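PDB 5GN1: ATP-dependent helicase FUN30 from Saccharomyces cerevisiae S288c, which uses the energy of ATP hydrolysis to remodel nucleosomes, promoting DNA end resection at double-strand breaks and supporting heterochromatin organization. Local coordinates for residues L46-L58 / Q300-D313. Numbering follows the deposited sequence.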
ATOM      1  N   LEU A  46       9.159  31.411   1.854  1.00 60.43           N
ATOM      2  CA  LEU A  46       8.799  30.058   1.446  1.00 50.74           C
ATOM      3  C   LEU A  46       7.857  30.112   0.247  1.00 42.37           C
ATOM      4  O   LEU A  46       6.739  30.621   0.373  1.00 41.02           O
ATOM      5  CB  LEU A  46       8.148  29.321   2.607  1.00 44.05           C
ATOM      6  CG  LEU A  46       7.763  27.852   2.430  1.00 42.70           C
ATOM      7  CD1 LEU A  46       8.942  27.017   1.961  1.00 40.01           C
ATOM      8  CD2 LEU A  46       7.228  27.321   3.753  1.00 41.92           C
ATOM      9  N   PRO A  47       8.259  29.609  -0.916  1.00 37.62           N
ATOM     10  CA  PRO A  47       7.376  29.641  -2.084  1.00 33.39           C
ATOM     11  C   PRO A  47       6.124  28.826  -1.826  1.00 30.96           C
ATOM     12  O   PRO A  47       6.118  27.942  -0.955  1.00 30.12           O
ATOM     13  CB  PRO A  47       8.228  29.012  -3.196  1.00 27.55           C
ATOM     14  CG  PRO A  47       9.646  29.008  -2.659  1.00 34.66           C
ATOM     15  CD  PRO A  47       9.512  28.882  -1.186  1.00 33.30           C
ATOM     16  N   PRO A  48       5.048  29.082  -2.566  1.00 30.01           N
ATOM     17  CA  PRO A  48       3.785  28.384  -2.295  1.00 32.75           C
ATOM     18  C   PRO A  48       3.841  26.912  -2.666  1.00 29.73           C
ATOM     19  O   PRO A  48       4.597  26.491  -3.544  1.00 30.44           O
ATOM     20  CB  PRO A  48       2.771  29.132  -3.170  1.00 32.28           C
ATOM     21  CG  PRO A  48       3.588  29.752  -4.258  1.00 35.64           C
ATOM     22  CD  PRO A  48       4.897  30.117  -3.607  1.00 35.35           C
ATOM     23  N   LYS A  49       3.018  26.129  -1.975  1.00 28.20           N
ATOM     24  CA  LYS A  49       2.726  24.757  -2.349  1.00 28.95           C
ATOM     25  C   LYS A  49       1.357  24.680  -3.024  1.00 29.29           C
ATOM     26  O   LYS A  49       0.506  25.559  -2.855  1.00 27.74           O
ATOM     27  CB  LYS A  49       2.778  23.845  -1.124  1.00 29.90           C
ATOM     28  CG  LYS A  49       1.670  24.049  -0.105  1.00 35.58           C
ATOM     29  CD  LYS A  49       1.880  23.111   1.073  1.00 33.17           C
ATOM     30  CE  LYS A  49       0.718  23.109   2.046  1.00 40.32           C
ATOM     31  NZ  LYS A  49       1.133  22.425   3.318  1.00 48.30           N
ATOM     32  N   HIS A  50       1.170  23.637  -3.831  1.00 26.07           N
ATOM     33  CA  HIS A  50      -0.091  23.398  -4.525  1.00 25.92           C
ATOM     34  C   HIS A  50      -0.441  21.915  -4.431  1.00 31.38           C
ATOM     35  O   HIS A  50       0.383  21.059  -4.769  1.00 24.29           O
ATOM     36  CB  HIS A  50      -0.013  23.832  -5.993  1.00 29.59           C
ATOM     37  CG  HIS A  50       0.398  25.264  -6.194  1.00 32.78           C
ATOM     38  ND1 HIS A  50      -0.448  26.328  -5.948  1.00 38.31           N
ATOM     39  CD2 HIS A  50       1.555  25.805  -6.647  1.00 34.76           C
ATOM     40  CE1 HIS A  50       0.174  27.460  -6.231  1.00 33.30           C
ATOM     41  NE2 HIS A  50       1.392  27.171  -6.654  1.00 39.52           N
ATOM     42  N   THR A  51      -1.660  21.608  -3.980  1.00 28.26           N
ATOM     43  CA  THR A  51      -2.114  20.228  -3.846  1.00 28.11           C
ATOM     44  C   THR A  51      -3.120  19.886  -4.936  1.00 30.47           C
ATOM     45  O   THR A  51      -3.968  20.707  -5.292  1.00 28.95           O
ATOM     46  CB  THR A  51      -2.718  19.983  -2.457  1.00 31.84           C
ATOM     47  OG1 THR A  51      -3.786  20.908  -2.218  1.00 38.10           O
ATOM     48  CG2 THR A  51      -1.655  20.184  -1.395  1.00 27.11           C
ATOM     49  N   HIS A  52      -3.017  18.675  -5.469  1.00 22.10           N
ATOM     50  CA  HIS A  52      -3.845  18.220  -6.575  1.00 27.13           C
ATOM     51  C   HIS A  52      -4.340  16.816  -6.263  1.00 28.97           C
ATOM     52  O   HIS A  52      -3.744  16.096  -5.458  1.00 25.94           O
ATOM     53  CB  HIS A  52      -3.068  18.183  -7.909  1.00 27.70           C
ATOM     54  CG  HIS A  52      -2.153  19.353  -8.124  1.00 32.52           C
ATOM     55  ND1 HIS A  52      -2.564  20.517  -8.741  1.00 30.66           N
ATOM     56  CD2 HIS A  52      -0.843  19.531  -7.819  1.00 31.64           C
ATOM     57  CE1 HIS A  52      -1.549  21.366  -8.799  1.00 31.73           C
ATOM     58  NE2 HIS A  52      -0.495  20.795  -8.242  1.00 33.53           N
ATOM     59  N   ILE A  53      -5.425  16.422  -6.925  1.00 26.69           N
ATOM     60  CA  ILE A  53      -5.938  15.056  -6.870  1.00 25.69           C
ATOM     61  C   ILE A  53      -5.784  14.456  -8.257  1.00 26.26           C
ATOM     62  O   ILE A  53      -6.152  15.085  -9.252  1.00 27.04           O
ATOM     63  CB  ILE A  53      -7.415  15.010  -6.432  1.00 29.56           C
ATOM     64  CG1 ILE A  53      -7.623  15.655  -5.053  1.00 27.94           C
ATOM     65  CG2 ILE A  53      -7.972  13.568  -6.522  1.00 27.89           C
ATOM     66  CD1 ILE A  53      -6.808  15.084  -3.947  1.00 33.16           C
ATOM     67  N   GLN A  54      -5.231  13.256  -8.334  1.00 23.41           N
ATOM     68  CA  GLN A  54      -5.153  12.529  -9.593  1.00 21.54           C
ATOM     69  C   GLN A  54      -5.993  11.273  -9.463  1.00 28.85           C
ATOM     70  O   GLN A  54      -5.706  10.420  -8.616  1.00 20.87           O
ATOM     71  CB  GLN A  54      -3.713  12.168  -9.948  1.00 22.35           C
ATOM     72  CG  GLN A  54      -3.589  11.294 -11.185  1.00 22.60           C
ATOM     73  CD  GLN A  54      -4.161  11.935 -12.440  1.00 32.59           C
ATOM     74  OE1 GLN A  54      -3.619  12.915 -12.942  1.00 31.46           O
ATOM     75  NE2 GLN A  54      -5.257  11.369 -12.960  1.00 31.63           N
ATOM     76  N   TYR A  55      -7.032  11.163 -10.285  1.00 25.10           N
ATOM     77  CA  TYR A  55      -7.925  10.020 -10.182  1.00 26.64           C
ATOM     78  C   TYR A  55      -7.382   8.831 -10.965  1.00 29.13           C
ATOM     79  O   TYR A  55      -6.745   8.985 -12.009  1.00 30.25           O
ATOM     80  CB  TYR A  55      -9.337  10.396 -10.648  1.00 29.69           C
ATOM     81  CG  TYR A  55     -10.079  11.227  -9.611  1.00 30.27           C
ATOM     82  CD1 TYR A  55     -10.501  10.653  -8.420  1.00 31.92           C
ATOM     83  CD2 TYR A  55     -10.350  12.582  -9.819  1.00 33.13           C
ATOM     84  CE1 TYR A  55     -11.166  11.387  -7.458  1.00 36.15           C
ATOM     85  CE2 TYR A  55     -11.028  13.335  -8.858  1.00 35.05           C
ATOM     86  CZ  TYR A  55     -11.441  12.723  -7.679  1.00 44.40           C
ATOM     87  OH  TYR A  55     -12.117  13.433  -6.700  1.00 42.74           O
ATOM     88  N   CYS A  56      -7.615   7.639 -10.416  1.00 27.46           N
ATOM     89  CA  CYS A  56      -7.161   6.370 -10.962  1.00 29.65           C
ATOM     90  C   CYS A  56      -8.381   5.471 -11.105  1.00 27.99           C
ATOM     91  O   CYS A  56      -9.382   5.654 -10.411  1.00 30.75           O
ATOM     92  CB  CYS A  56      -6.094   5.685 -10.039  1.00 22.76           C
ATOM     93  SG  CYS A  56      -4.853   6.845  -9.399  1.00 35.17           S
ATOM     94  N   GLU A  57      -8.287   4.462 -11.920  1.00 28.64           N
ATOM     95  CA  GLU A  57      -9.372   3.535 -12.021  1.00 33.94           C
ATOM     96  C   GLU A  57      -8.934   2.181 -11.509  1.00 29.45           C
ATOM     97  O   GLU A  57      -7.791   1.873 -11.494  1.00 28.44           O
ATOM     98  CB  GLU A  57      -9.732   3.320 -13.473  1.00 36.51           C
ATOM     99  CG  GLU A  57     -10.439   4.438 -14.239  1.00 49.18           C
ATOM    100  CD  GLU A  57     -11.857   4.764 -13.755  1.00 51.46           C
ATOM    101  OE1 GLU A  57     -12.162   5.925 -13.653  1.00 48.50           O
ATOM    102  OE2 GLU A  57     -12.658   3.882 -13.482  1.00 49.29           O
ATOM    103  N   LEU A  58      -9.890   1.392 -11.101  1.00 25.57           N
ATOM    104  CA  LEU A  58      -9.669  -0.016 -10.806  1.00 24.87           C
ATOM    105  C   LEU A  58      -9.463  -0.777 -12.110  1.00 28.27           C
ATOM    106  O   LEU A  58     -10.353  -0.797 -12.965  1.00 28.25           O
ATOM    107  CB  LEU A  58     -10.870  -0.589 -10.050  1.00 26.15           C
ATOM    108  CG  LEU A  58     -11.240  -0.055  -8.660  1.00 25.40           C
ATOM    109  CD1 LEU A  58     -12.664  -0.458  -8.272  1.00 30.27           C
ATOM    110  CD2 LEU A  58     -10.244  -0.590  -7.626  1.00 24.48           C
ATOM    111  N   GLN A 300      13.453  25.465   1.046  1.00 26.04           N
ATOM    112  CA  GLN A 300      12.930  25.135  -0.269  1.00 24.98           C
ATOM    113  C   GLN A 300      12.943  26.373  -1.154  1.00 26.76           C
ATOM    114  O   GLN A 300      12.489  27.443  -0.745  1.00 26.76           O
ATOM    115  CB  GLN A 300      11.506  24.586  -0.147  1.00 22.61           C
ATOM    116  CG  GLN A 300      10.822  24.365  -1.465  1.00 22.85           C
ATOM    117  CD  GLN A 300      11.485  23.270  -2.301  1.00 25.78           C
ATOM    118  OE1 GLN A 300      12.132  23.560  -3.299  1.00 22.73           O
ATOM    119  NE2 GLN A 300      11.300  21.999  -1.901  1.00 21.49           N
ATOM    120  N   THR A 301      13.463  26.231  -2.367  1.00 23.24           N
ATOM    121  CA  THR A 301      13.560  27.357  -3.280  1.00 28.94           C
ATOM    122  C   THR A 301      12.557  27.298  -4.421  1.00 27.94           C
ATOM    123  O   THR A 301      12.440  28.271  -5.166  1.00 28.55           O
ATOM    124  CB  THR A 301      14.973  27.455  -3.878  1.00 26.46           C
ATOM    125  OG1 THR A 301      15.221  26.318  -4.707  1.00 28.03           O
ATOM    126  CG2 THR A 301      16.023  27.506  -2.779  1.00 29.73           C
ATOM    127  N   LYS A 302      11.845  26.195  -4.590  1.00 21.39           N
ATOM    128  CA  LYS A 302      10.888  26.074  -5.673  1.00 23.99           C
ATOM    129  C   LYS A 302       9.489  25.881  -5.103  1.00 27.52           C
ATOM    130  O   LYS A 302       9.321  25.527  -3.933  1.00 22.50           O
ATOM    131  CB  LYS A 302      11.262  24.909  -6.591  1.00 27.04           C
ATOM    132  CG  LYS A 302      12.670  25.016  -7.147  1.00 25.51           C
ATOM    133  CD  LYS A 302      12.986  23.831  -8.040  1.00 28.76           C
ATOM    134  CE  LYS A 302      14.418  23.894  -8.577  1.00 34.34           C
ATOM    135  NZ  LYS A 302      14.716  22.698  -9.406  1.00 40.50           N
ATOM    136  N   GLU A 303       8.478  26.132  -5.941  1.00 20.86           N
ATOM    137  CA  GLU A 303       7.117  25.772  -5.567  1.00 25.07           C
ATOM    138  C   GLU A 303       7.010  24.254  -5.484  1.00 22.63           C
ATOM    139  O   GLU A 303       7.604  23.536  -6.292  1.00 25.72           O
ATOM    140  CB  GLU A 303       6.110  26.334  -6.578  1.00 30.30           C
ATOM    141  CG  GLU A 303       5.939  27.861  -6.474  1.00 33.33           C
ATOM    142  CD  GLU A 303       4.884  28.435  -7.422  1.00 42.83           C
ATOM    143  OE1 GLU A 303       4.056  27.673  -7.970  1.00 43.44           O
ATOM    144  OE2 GLU A 303       4.880  29.671  -7.609  1.00 52.97           O
ATOM    145  N   VAL A 304       6.273  23.762  -4.489  1.00 24.14           N
ATOM    146  CA  VAL A 304       6.133  22.327  -4.247  1.00 19.60           C
ATOM    147  C   VAL A 304       4.763  21.880  -4.732  1.00 28.44           C
ATOM    148  O   VAL A 304       3.737  22.461  -4.350  1.00 26.34           O
ATOM    149  CB  VAL A 304       6.341  21.985  -2.761  1.00 21.38           C
ATOM    150  CG1 VAL A 304       5.893  20.534  -2.445  1.00 19.60           C
ATOM    151  CG2 VAL A 304       7.799  22.205  -2.377  1.00 21.99           C
ATOM    152  N   ASN A 305       4.739  20.853  -5.576  1.00 22.63           N
ATOM    153  CA  ASN A 305       3.501  20.316  -6.116  1.00 21.07           C
ATOM    154  C   ASN A 305       3.220  18.963  -5.482  1.00 21.30           C
ATOM    155  O   ASN A 305       4.077  18.075  -5.493  1.00 19.97           O
ATOM    156  CB  ASN A 305       3.572  20.197  -7.631  1.00 21.75           C
ATOM    157  CG  ASN A 305       3.353  21.530  -8.321  1.00 36.64           C
ATOM    158  OD1 ASN A 305       4.308  22.215  -8.703  1.00 34.73           O
ATOM    159  ND2 ASN A 305       2.090  21.915  -8.465  1.00 32.32           N
ATOM    160  N   ILE A 306       2.022  18.814  -4.933  1.00 20.03           N
ATOM    161  CA  ILE A 306       1.639  17.628  -4.174  1.00 18.82           C
ATOM    162  C   ILE A 306       0.440  16.993  -4.863  1.00 20.10           C
ATOM    163  O   ILE A 306      -0.550  17.674  -5.143  1.00 22.78           O
ATOM    164  CB  ILE A 306       1.323  17.985  -2.710  1.00 22.03           C
ATOM    165  CG1 ILE A 306       2.556  18.577  -2.031  1.00 24.49           C
ATOM    166  CG2 ILE A 306       0.812  16.769  -1.940  1.00 20.37           C
ATOM    167  CD1 ILE A 306       2.275  19.844  -1.329  1.00 22.77           C
ATOM    168  N   THR A 307       0.534  15.699  -5.166  1.00 17.79           N
ATOM    169  CA  THR A 307      -0.532  14.996  -5.866  1.00 19.90           C
ATOM    170  C   THR A 307      -0.946  13.768  -5.058  1.00 28.49           C
ATOM    171  O   THR A 307      -0.101  12.930  -4.722  1.00 20.53           O
ATOM    172  CB  THR A 307      -0.090  14.595  -7.283  1.00 21.66           C
ATOM    173  OG1 THR A 307       0.251  15.778  -8.021  1.00 24.29           O
ATOM    174  CG2 THR A 307      -1.216  13.838  -8.023  1.00 25.70           C
ATOM    175  N   THR A 308      -2.238  13.662  -4.752  1.00 24.50           N
ATOM    176  CA  THR A 308      -2.789  12.498  -4.064  1.00 20.13           C
ATOM    177  C   THR A 308      -3.502  11.615  -5.076  1.00 19.67           C
ATOM    178  O   THR A 308      -4.349  12.098  -5.837  1.00 24.80           O
ATOM    179  CB  THR A 308      -3.750  12.917  -2.954  1.00 23.46           C
ATOM    180  OG1 THR A 308      -3.044  13.719  -2.009  1.00 25.71           O
ATOM    181  CG2 THR A 308      -4.312  11.686  -2.239  1.00 27.13           C
ATOM    182  N   LEU A 309      -3.118  10.339  -5.114  1.00 21.17           N
ATOM    183  CA  LEU A 309      -3.722   9.368  -6.013  1.00 21.83           C
ATOM    184  C   LEU A 309      -4.993   8.832  -5.380  1.00 21.04           C
ATOM    185  O   LEU A 309      -4.968   8.371  -4.237  1.00 19.75           O
ATOM    186  CB  LEU A 309      -2.763   8.204  -6.282  1.00 22.93           C
ATOM    187  CG  LEU A 309      -1.399   8.576  -6.845  1.00 20.76           C
ATOM    188  CD1 LEU A 309      -0.620   7.317  -7.224  1.00 20.03           C
ATOM    189  CD2 LEU A 309      -1.599   9.477  -8.040  1.00 20.21           C
ATOM    190  N   ILE A 310      -6.098   8.878  -6.124  1.00 24.26           N
ATOM    191  CA  ILE A 310      -7.403   8.477  -5.610  1.00 24.70           C
ATOM    192  C   ILE A 310      -8.069   7.581  -6.640  1.00 25.56           C
ATOM    193  O   ILE A 310      -8.310   8.010  -7.776  1.00 25.35           O
ATOM    194  CB  ILE A 310      -8.297   9.685  -5.295  1.00 27.55           C
ATOM    195  CG1 ILE A 310      -7.696  10.482  -4.143  1.00 25.66           C
ATOM    196  CG2 ILE A 310      -9.727   9.220  -4.956  1.00 30.68           C
ATOM    197  CD1 ILE A 310      -8.636  11.504  -3.521  1.00 34.50           C
ATOM    198  N   THR A 311      -8.361   6.339  -6.251  1.00 23.62           N
ATOM    199  CA  THR A 311      -9.080   5.429  -7.127  1.00 28.56           C
ATOM    200  C   THR A 311     -10.564   5.787  -7.141  1.00 29.50           C
ATOM    201  O   THR A 311     -11.210   5.867  -6.086  1.00 24.60           O
ATOM    202  CB  THR A 311      -8.869   3.984  -6.693  1.00 24.05           C
ATOM    203  OG1 THR A 311      -7.494   3.620  -6.931  1.00 25.86           O
ATOM    204  CG2 THR A 311      -9.779   3.063  -7.502  1.00 22.33           C
ATOM    205  N   LYS A 312     -11.088   6.029  -8.340  1.00 30.00           N
ATOM    206  CA  LYS A 312     -12.493   6.372  -8.514  1.00 30.29           C
ATOM    207  C   LYS A 312     -13.369   5.145  -8.295  1.00 30.60           C
ATOM    208  O   LYS A 312     -12.963   4.011  -8.571  1.00 31.40           O
ATOM    209  CB  LYS A 312     -12.740   6.919  -9.922  1.00 36.67           C
ATOM    210  CG  LYS A 312     -13.031   8.411 -10.001  1.00 43.09           C
ATOM    211  CD  LYS A 312     -13.133   8.843 -11.470  1.00 43.93           C
ATOM    212  CE  LYS A 312     -14.013  10.067 -11.643  1.00 44.56           C
ATOM    213  NZ  LYS A 312     -14.327  10.305 -13.086  1.00 47.58           N
ATOM    214  N   ASP A 313     -14.592   5.387  -7.810  1.00 29.66           N
ATOM    215  CA  ASP A 313     -15.561   4.314  -7.566  1.00 35.93           C
ATOM    216  C   ASP A 313     -15.030   3.358  -6.497  1.00 34.30           C
ATOM    217  O   ASP A 313     -15.146   2.137  -6.608  1.00 36.68           O
ATOM    218  CB  ASP A 313     -15.896   3.576  -8.868  1.00 31.12           C
ATOM    219  CG  ASP A 313     -17.107   2.631  -8.745  1.00 50.09           C
ATOM    220  OD1 ASP A 313     -17.985   2.845  -7.869  1.00 40.95           O
ATOM    221  OD2 ASP A 313     -17.168   1.667  -9.548  1.00 49.32           O
TER
HETATM  222  O   HOH W   1       7.319  25.459  -1.702  1.00 31.95           O
HETATM  223  O   HOH W   2      -3.062  16.059  -2.609  1.00 28.79           O
HETATM  224  O   HOH W   3     -12.492   2.613 -10.860  1.00 29.45           O
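From Lys-49 beside Val-304 to Cys-56 beside Thr-311, strands 49-56 and 304-311 run parallel in unbroken register, the axes of these short segments 31° apart. The even-numbered residues of 49-56 make the bonds: His-50, His-52, Gln-54 and Cys-56 each give N-H to one residue of 304-311 and accept through O from the residue two further on. The run closes with Lys-312 N to Cys-56 O (2.7 Å), whereas its opening bond, Val-304 N to Pro-48 O, is weak.

This pairing illustrates how a RecA-like lobe, here the C-terminal ATPase lobe of an SNF2 remodeller, can gain an edge strand from distant sequence: 49-56 is an outermost strand of the sheet within this chain, while 304-311 also bonds to strand 275-278 on its other flank.

On the face bearing the histidines, Asn-305 ND2 donates to His-52 NE2 (2.8 Å), approaching the ring at its edge; amide and imidazole are nearly coplanar, 18° apart, and the bond is consistent with an unprotonated His-52 NE2. His-50 NE2 instead donates, weakly, to Glu-303 OE1 (3.0 Å), with ring and carboxylate planes steeply inclined. Further along, Gln-54 CB rests on Thr-307 CG2 (3.6 Å), and Cys-56 SG, buried against helix 185-200, meets Leu-309 CB.

The face carrying Ile-53, Tyr-55, Ile-306 and Ile-310 is more apolar. Ile-310 spreads its branches: CD1 reaches Ile-53 CG2 (3.7 Å), and with CG1 anti to the carbonyl carbon (chi1 -66°), CG2 is turned onto Tyr-55 CE1 (3.6 Å). Ile-53 CG2 also lies over one face of the tyrosine ring, offset toward the rim, while helix 315-322 packs on both isoleucines through His-320.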